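Local coordinates for protein pseudoalteromonas arctica PAMC 21717 (Pseudoalteromonas arctica, PDB 5YL7) that acts as a cold-active, calcium-binding serine protease of the subtilase family, cleaving peptide bonds in proteins probably through a Ser-His-Asp triad, at residues L23-V37 against H286-K298. Residues are numbered along the deposited sequence; the frame is centred on the assembly and turned at random.
Sequences LPTAWDTATGSGVVV and HVAGVAALIKQAK
With CG anti to the backbone N (chi1 -180°) and the chain extended beyond it, Q296 reaches from helix 280-297 to the 31-33 loop, where its OE1 meets a row of backbone N-H groups. The loop leads into strand 36-41 of the central parallel sheet of the subtilisin-like fold, and the helix packs beside that strand. OE1 accepts from T31 N at 2.8 Å, the N-H...O angle being 159°, and from G32 N at 2.8 Å in a more bent bond; both donors are only slightly tilted from the carbonyl plane. S33 N adds a weak third bond, so one oxygen gathers three successive amides. The other end of the amide is tied as well: NE2 donates to a water oxygen at 3.0 Å, and that water also bonds T31 OG1, a hydroxyl held further by N124. An alanine in place of Q296 would probably leave the amides of T31 and G32 without their acceptor and the loop freer to shift from the helix. G32 has a positive phi, where a side chain would jam against the preceding carbonyl; L293 CD2 lies 3.4 Å from G32 N. The other branch of L293 turns to the 23-27 helix: CD1 lies 3.9 Å from L23 CD2, the two side chains crossing at about a right angle, while helix 331-338 covers them with A331 against L23 and V335 against L293. V35, closing the type II turn G32-V35, and V37 in the strand pack on A292, V37 CG2 resting on its methyl, and V37 also approaches A288. V35 straddles A292, CG1 3.6 Å from A292 CB and CG2 3.5 Å from A292 O.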
ATOM      1  N   LEU A  23      -2.269 -15.820   5.704  1.00  6.55           N
ATOM      2  CA  LEU A  23      -3.351 -15.067   6.373  1.00  6.71           C
ATOM      3  C   LEU A  23      -4.413 -15.924   7.083  1.00  7.63           C
ATOM      4  O   LEU A  23      -4.854 -15.497   8.154  1.00  8.08           O
ATOM      5  CB  LEU A  23      -3.963 -14.117   5.421  1.00  6.70           C
ATOM      6  CG  LEU A  23      -3.151 -12.823   5.276  1.00  6.06           C
ATOM      7  CD1 LEU A  23      -3.512 -12.103   3.978  1.00  6.60           C
ATOM      8  CD2 LEU A  23      -3.343 -11.907   6.505  1.00  6.16           C
ATOM      9  N   PRO A  24      -4.873 -17.062   6.523  1.00  7.48           N
ATOM     10  CA  PRO A  24      -6.017 -17.700   7.215  1.00  7.83           C
ATOM     11  C   PRO A  24      -5.785 -17.979   8.666  1.00  9.01           C
ATOM     12  O   PRO A  24      -6.733 -17.688   9.500  1.00 10.03           O
ATOM     13  CB  PRO A  24      -6.187 -18.972   6.355  1.00  9.50           C
ATOM     14  CG  PRO A  24      -5.849 -18.532   4.955  1.00  9.17           C
ATOM     15  CD  PRO A  24      -4.620 -17.637   5.198  1.00  8.35           C
ATOM     16  N   THR A  25      -4.659 -18.456   9.088  1.00  9.45           N
ATOM     17  CA  THR A  25      -4.390 -18.674  10.450  1.00 10.44           C
ATOM     18  C   THR A  25      -4.300 -17.405  11.266  1.00 10.30           C
ATOM     19  O   THR A  25      -4.725 -17.258  12.416  1.00 10.67           O
ATOM     20  CB  THR A  25      -3.070 -19.537  10.656  1.00 14.37           C
ATOM     21  OG1 THR A  25      -3.425 -20.802  10.101  1.00 20.70           O
ATOM     22  CG2 THR A  25      -2.703 -19.604  12.158  1.00 16.61           C
ATOM     23  N   ALA A  26      -3.704 -16.319  10.637  1.00  8.50           N
ATOM     24  CA  ALA A  26      -3.678 -15.050  11.325  1.00  8.13           C
ATOM     25  C   ALA A  26      -5.061 -14.520  11.672  1.00  7.59           C
ATOM     26  O   ALA A  26      -5.253 -13.979  12.771  1.00  7.82           O
ATOM     27  CB  ALA A  26      -2.910 -14.037  10.456  1.00  7.59           C
ATOM     28  N   TRP A  27      -5.956 -14.651  10.713  1.00  7.60           N
ATOM     29  CA  TRP A  27      -7.350 -14.151  10.877  1.00  7.55           C
ATOM     30  C   TRP A  27      -8.090 -14.867  12.008  1.00  8.31           C
ATOM     31  O   TRP A  27      -9.090 -14.280  12.486  1.00  9.21           O
ATOM     32  CB  TRP A  27      -8.060 -14.277   9.586  1.00  6.73           C
ATOM     33  CG  TRP A  27      -7.608 -13.285   8.483  1.00  6.66           C
ATOM     34  CD1 TRP A  27      -7.148 -12.007   8.657  1.00  6.92           C
ATOM     35  CD2 TRP A  27      -7.680 -13.511   7.105  1.00  6.10           C
ATOM     36  NE1 TRP A  27      -6.943 -11.459   7.454  1.00  6.28           N
ATOM     37  CE2 TRP A  27      -7.257 -12.317   6.450  1.00  6.75           C
ATOM     38  CE3 TRP A  27      -8.046 -14.602   6.282  1.00  7.08           C
ATOM     39  CZ2 TRP A  27      -7.255 -12.191   5.093  1.00  7.53           C
ATOM     40  CZ3 TRP A  27      -7.995 -14.512   4.970  1.00  8.01           C
ATOM     41  CH2 TRP A  27      -7.545 -13.269   4.337  1.00  9.07           C
ATOM     42  N   ASP A  28      -7.655 -16.038  12.477  1.00  9.04           N
ATOM     43  CA  ASP A  28      -8.247 -16.637  13.695  1.00  9.26           C
ATOM     44  C   ASP A  28      -8.079 -15.752  14.868  1.00 12.36           C
ATOM     45  O   ASP A  28      -8.808 -15.932  15.891  1.00 13.70           O
ATOM     46  CB  ASP A  28      -7.609 -18.025  13.881  1.00  9.56           C
ATOM     47  CG  ASP A  28      -8.062 -18.995  12.869  1.00 11.41           C
ATOM     48  OD1 ASP A  28      -9.140 -18.850  12.273  1.00 13.76           O
ATOM     49  OD2 ASP A  28      -7.223 -19.939  12.558  1.00 15.45           O
ATOM     50  N   THR A  29      -7.055 -14.855  14.928  1.00 11.99           N
ATOM     51  CA  THR A  29      -6.684 -14.058  16.089  1.00 12.93           C
ATOM     52  C   THR A  29      -6.865 -12.559  15.845  1.00  9.86           C
ATOM     53  O   THR A  29      -7.109 -11.754  16.737  1.00 10.77           O
ATOM     54  CB  THR A  29      -5.075 -14.328  16.388  1.00 12.99           C
ATOM     55  OG1 THR A  29      -4.974 -15.736  16.765  1.00 25.73           O
ATOM     56  CG2 THR A  29      -4.618 -13.573  17.494  1.00 21.03           C
ATOM     57  N   ALA A  30      -6.542 -12.066  14.594  1.00  8.30           N
ATOM     58  CA  ALA A  30      -6.553 -10.604  14.351  1.00  8.20           C
ATOM     59  C   ALA A  30      -7.018 -10.386  12.934  1.00  7.26           C
ATOM     60  O   ALA A  30      -6.602 -11.059  11.992  1.00  7.89           O
ATOM     61  CB  ALA A  30      -5.149 -10.030  14.528  1.00  8.96           C
ATOM     62  N   THR A  31      -7.749  -9.301  12.776  1.00  7.39           N
ATOM     63  CA  THR A  31      -8.311  -8.850  11.475  1.00  7.56           C
ATOM     64  C   THR A  31      -8.136  -7.332  11.238  1.00  6.46           C
ATOM     65  O   THR A  31      -8.594  -6.822  10.199  1.00  7.13           O
ATOM     66  CB  THR A  31      -9.780  -9.215  11.363  1.00  8.30           C
ATOM     67  OG1 THR A  31     -10.479  -8.603  12.476  1.00  9.30           O
ATOM     68  CG2 THR A  31      -9.941 -10.733  11.376  1.00  9.46           C
ATOM     69  N   GLY A  32      -7.539  -6.646  12.164  1.00  7.31           N
ATOM     70  CA  GLY A  32      -7.404  -5.188  12.083  1.00  6.99           C
ATOM     71  C   GLY A  32      -8.422  -4.377  12.717  1.00  7.83           C
ATOM     72  O   GLY A  32      -8.427  -3.160  12.603  1.00  7.24           O
ATOM     73  N   SER A  33      -9.337  -5.021  13.487  1.00  8.64           N
ATOM     74  CA  SER A  33     -10.426  -4.221  14.170  1.00  8.81           C
ATOM     75  C   SER A  33      -9.857  -3.109  15.019  1.00  8.13           C
ATOM     76  O   SER A  33      -8.939  -3.318  15.792  1.00  8.96           O
ATOM     77  CB  SER A  33     -11.142  -5.122  15.144  1.00 12.43           C
ATOM     78  OG  SER A  33     -11.733  -6.194  14.507  1.00 18.67           O
ATOM     79  N   GLY A  34     -10.378  -1.875  14.813  1.00  9.03           N
ATOM     80  CA  GLY A  34      -9.978  -0.746  15.586  1.00  8.95           C
ATOM     81  C   GLY A  34      -8.739  -0.005  15.054  1.00  9.71           C
ATOM     82  O   GLY A  34      -8.346   0.997  15.664  1.00 13.25           O
ATOM     83  N   VAL A  35      -8.152  -0.494  14.001  1.00  7.04           N
ATOM     84  CA  VAL A  35      -6.908   0.087  13.465  1.00  6.59           C
ATOM     85  C   VAL A  35      -7.215   0.869  12.205  1.00  5.90           C
ATOM     86  O   VAL A  35      -8.128   0.556  11.452  1.00  6.63           O
ATOM     87  CB  VAL A  35      -5.917  -1.087  13.187  1.00  6.55           C
ATOM     88  CG1 VAL A  35      -4.625  -0.536  12.683  1.00  6.59           C
ATOM     89  CG2 VAL A  35      -5.707  -1.908  14.433  1.00  7.05           C
ATOM     90  N   VAL A  36      -6.427   1.950  12.022  1.00  6.26           N
ATOM     91  CA  VAL A  36      -6.564   2.846  10.886  1.00  5.59           C
ATOM     92  C   VAL A  36      -5.285   2.813  10.046  1.00  5.10           C
ATOM     93  O   VAL A  36      -4.182   2.994  10.588  1.00  5.94           O
ATOM     94  CB  VAL A  36      -6.885   4.278  11.342  1.00  5.91           C
ATOM     95  CG1 VAL A  36      -6.916   5.247  10.177  1.00  6.80           C
ATOM     96  CG2 VAL A  36      -8.214   4.305  12.067  1.00  7.85           C
ATOM     97  N   VAL A  37      -5.471   2.583   8.750  1.00  5.15           N
ATOM     98  CA  VAL A  37      -4.386   2.611   7.772  1.00  4.96           C
ATOM     99  C   VAL A  37      -4.589   3.727   6.832  1.00  4.28           C
ATOM    100  O   VAL A  37      -5.613   3.785   6.144  1.00  5.67           O
ATOM    101  CB  VAL A  37      -4.243   1.239   7.019  1.00  4.92           C
ATOM    102  CG1 VAL A  37      -3.069   1.287   6.045  1.00  5.35           C
ATOM    103  CG2 VAL A  37      -4.139   0.065   7.980  1.00  5.54           C
ATOM    104  N   HIS A 286       0.200  -5.494   1.491  1.00  3.88           N
ATOM    105  CA  HIS A 286       0.187  -6.736   2.286  1.00  4.05           C
ATOM    106  C   HIS A 286       0.846  -6.498   3.597  1.00  4.41           C
ATOM    107  O   HIS A 286       0.359  -6.941   4.685  1.00  4.90           O
ATOM    108  CB  HIS A 286       0.836  -7.883   1.527  1.00  4.56           C
ATOM    109  CG  HIS A 286       0.040  -8.473   0.382  1.00  4.37           C
ATOM    110  ND1 HIS A 286       0.091  -8.019  -0.906  1.00  4.90           N
ATOM    111  CD2 HIS A 286      -0.845  -9.533   0.363  1.00  4.45           C
ATOM    112  CE1 HIS A 286      -0.725  -8.788  -1.628  1.00  4.96           C
ATOM    113  NE2 HIS A 286      -1.287  -9.720  -0.899  1.00  4.94           N
ATOM    114  N   VAL A 287       2.020  -5.867   3.593  1.00  4.38           N
ATOM    115  CA  VAL A 287       2.761  -5.599   4.812  1.00  4.18           C
ATOM    116  C   VAL A 287       2.043  -4.553   5.699  1.00  4.19           C
ATOM    117  O   VAL A 287       2.008  -4.754   6.928  1.00  4.84           O
ATOM    118  CB  VAL A 287       4.192  -5.189   4.484  1.00  4.27           C
ATOM    119  CG1 VAL A 287       5.012  -4.868   5.727  1.00  4.08           C
ATOM    120  CG2 VAL A 287       4.831  -6.230   3.640  1.00  4.77           C
ATOM    121  N   ALA A 288       1.464  -3.540   5.109  1.00  4.20           N
ATOM    122  CA  ALA A 288       0.693  -2.567   5.874  1.00  3.88           C
ATOM    123  C   ALA A 288      -0.465  -3.247   6.530  1.00  4.40           C
ATOM    124  O   ALA A 288      -0.773  -2.936   7.667  1.00  5.04           O
ATOM    125  CB  ALA A 288       0.258  -1.419   4.973  1.00  4.64           C
ATOM    126  N   GLY A 289      -1.100  -4.183   5.806  1.00  4.51           N
ATOM    127  CA  GLY A 289      -2.203  -4.902   6.461  1.00  5.12           C
ATOM    128  C   GLY A 289      -1.715  -5.726   7.616  1.00  5.14           C
ATOM    129  O   GLY A 289      -2.379  -5.770   8.666  1.00  5.30           O
ATOM    130  N   VAL A 290      -0.581  -6.433   7.508  1.00  5.05           N
ATOM    131  CA  VAL A 290      -0.046  -7.153   8.670  1.00  5.00           C
ATOM    132  C   VAL A 290       0.323  -6.225   9.768  1.00  4.99           C
ATOM    133  O   VAL A 290       0.104  -6.584  10.960  1.00  5.17           O
ATOM    134  CB  VAL A 290       1.060  -8.154   8.255  1.00  5.27           C
ATOM    135  CG1 VAL A 290       1.596  -8.894   9.472  1.00  5.71           C
ATOM    136  CG2 VAL A 290       0.523  -9.156   7.246  1.00  5.73           C
ATOM    137  N   ALA A 291       0.873  -5.050   9.476  1.00  5.30           N
ATOM    138  CA  ALA A 291       1.102  -4.078  10.538  1.00  5.09           C
ATOM    139  C   ALA A 291      -0.186  -3.740  11.285  1.00  5.08           C
ATOM    140  O   ALA A 291      -0.149  -3.603  12.538  1.00  6.48           O
ATOM    141  CB  ALA A 291       1.729  -2.812   9.934  1.00  5.07           C
ATOM    142  N   ALA A 292      -1.301  -3.622  10.604  1.00  4.93           N
ATOM    143  CA  ALA A 292      -2.582  -3.433  11.239  1.00  5.37           C
ATOM    144  C   ALA A 292      -2.983  -4.626  12.050  1.00  5.61           C
ATOM    145  O   ALA A 292      -3.585  -4.411  13.160  1.00  6.60           O
ATOM    146  CB  ALA A 292      -3.662  -3.035  10.222  1.00  5.68           C
ATOM    147  N   LEU A 293      -2.763  -5.851  11.623  1.00  5.41           N
ATOM    148  CA  LEU A 293      -3.070  -7.041  12.436  1.00  6.34           C
ATOM    149  C   LEU A 293      -2.268  -6.964  13.699  1.00  6.49           C
ATOM    150  O   LEU A 293      -2.801  -7.240  14.822  1.00  7.41           O
ATOM    151  CB  LEU A 293      -2.814  -8.323  11.689  1.00  6.00           C
ATOM    152  CG  LEU A 293      -3.506  -8.489  10.361  1.00  6.57           C
ATOM    153  CD1 LEU A 293      -3.232  -9.890   9.800  1.00  7.00           C
ATOM    154  CD2 LEU A 293      -4.999  -8.215  10.452  1.00  7.25           C
ATOM    155  N   ILE A 294      -0.995  -6.691  13.622  1.00  5.76           N
ATOM    156  CA  ILE A 294      -0.126  -6.534  14.774  1.00  5.79           C
ATOM    157  C   ILE A 294      -0.655  -5.516  15.674  1.00  6.25           C
ATOM    158  O   ILE A 294      -0.663  -5.735  16.953  1.00  7.34           O
ATOM    159  CB  ILE A 294       1.346  -6.187  14.318  1.00  6.16           C
ATOM    160  CG1 ILE A 294       1.981  -7.357  13.647  1.00  6.50           C
ATOM    161  CG2 ILE A 294       2.144  -5.678  15.481  1.00  6.78           C
ATOM    162  CD1 ILE A 294       3.209  -6.964  12.791  1.00  6.47           C
ATOM    163  N   LYS A 295      -1.080  -4.349  15.234  1.00  6.23           N
ATOM    164  CA  LYS A 295      -1.570  -3.264  16.095  1.00  6.80           C
ATOM    165  C   LYS A 295      -2.871  -3.669  16.771  1.00  6.81           C
ATOM    166  O   LYS A 295      -3.057  -3.210  17.918  1.00  8.73           O
ATOM    167  CB  LYS A 295      -1.708  -1.983  15.256  1.00  7.61           C
ATOM    168  CG  LYS A 295      -1.979  -0.751  16.060  1.00  7.95           C
ATOM    169  CD  LYS A 295      -0.795  -0.365  16.911  1.00  9.50           C
ATOM    170  CE  LYS A 295      -0.979   1.012  17.523  1.00 13.23           C
ATOM    171  NZ  LYS A 295       0.067   1.451  18.359  1.00 21.90           N
ATOM    172  N   GLN A 296      -3.725  -4.438  16.182  1.00  6.50           N
ATOM    173  CA  GLN A 296      -4.909  -4.946  16.914  1.00  7.29           C
ATOM    174  C   GLN A 296      -4.450  -5.813  18.074  1.00  8.69           C
ATOM    175  O   GLN A 296      -4.933  -5.676  19.202  1.00 10.00           O
ATOM    176  CB  GLN A 296      -5.812  -5.718  16.037  1.00  7.34           C
ATOM    177  CG  GLN A 296      -7.073  -6.258  16.794  1.00  7.61           C
ATOM    178  CD  GLN A 296      -7.823  -7.258  16.029  1.00  9.51           C
ATOM    179  OE1 GLN A 296      -7.730  -7.446  14.824  1.00  9.03           O
ATOM    180  NE2 GLN A 296      -8.778  -7.896  16.678  1.00 11.89           N
ATOM    181  N   ALA A 297      -3.521  -6.707  17.848  1.00  7.74           N
ATOM    182  CA  ALA A 297      -3.054  -7.657  18.886  1.00  8.17           C
ATOM    183  C   ALA A 297      -2.266  -6.942  19.928  1.00  8.77           C
ATOM    184  O   ALA A 297      -2.291  -7.368  21.115  1.00 11.27           O
ATOM    185  CB  ALA A 297      -2.251  -8.746  18.245  1.00  9.46           C
ATOM    186  N   LYS A 298      -1.520  -5.902  19.650  1.00  8.79           N
ATOM    187  CA  LYS A 298      -0.631  -5.156  20.540  1.00  9.15           C
ATOM    188  C   LYS A 298      -0.936  -3.666  20.352  1.00  9.97           C
ATOM    189  O   LYS A 298      -0.202  -2.936  19.678  1.00  8.97           O
ATOM    190  CB  LYS A 298       0.804  -5.525  20.178  1.00 10.23           C
ATOM    191  CG  LYS A 298       1.803  -4.979  21.217  1.00 11.53           C
ATOM    192  CD  LYS A 298       3.203  -5.434  20.837  1.00 14.81           C
ATOM    193  CE  LYS A 298       4.355  -4.790  21.593  1.00 17.35           C
ATOM    194  NZ  LYS A 298       4.154  -4.973  23.071  1.00 20.79           N
TER
HETATM  195  O   HOH W   1     -10.252  -9.910  14.963  1.00 11.52           O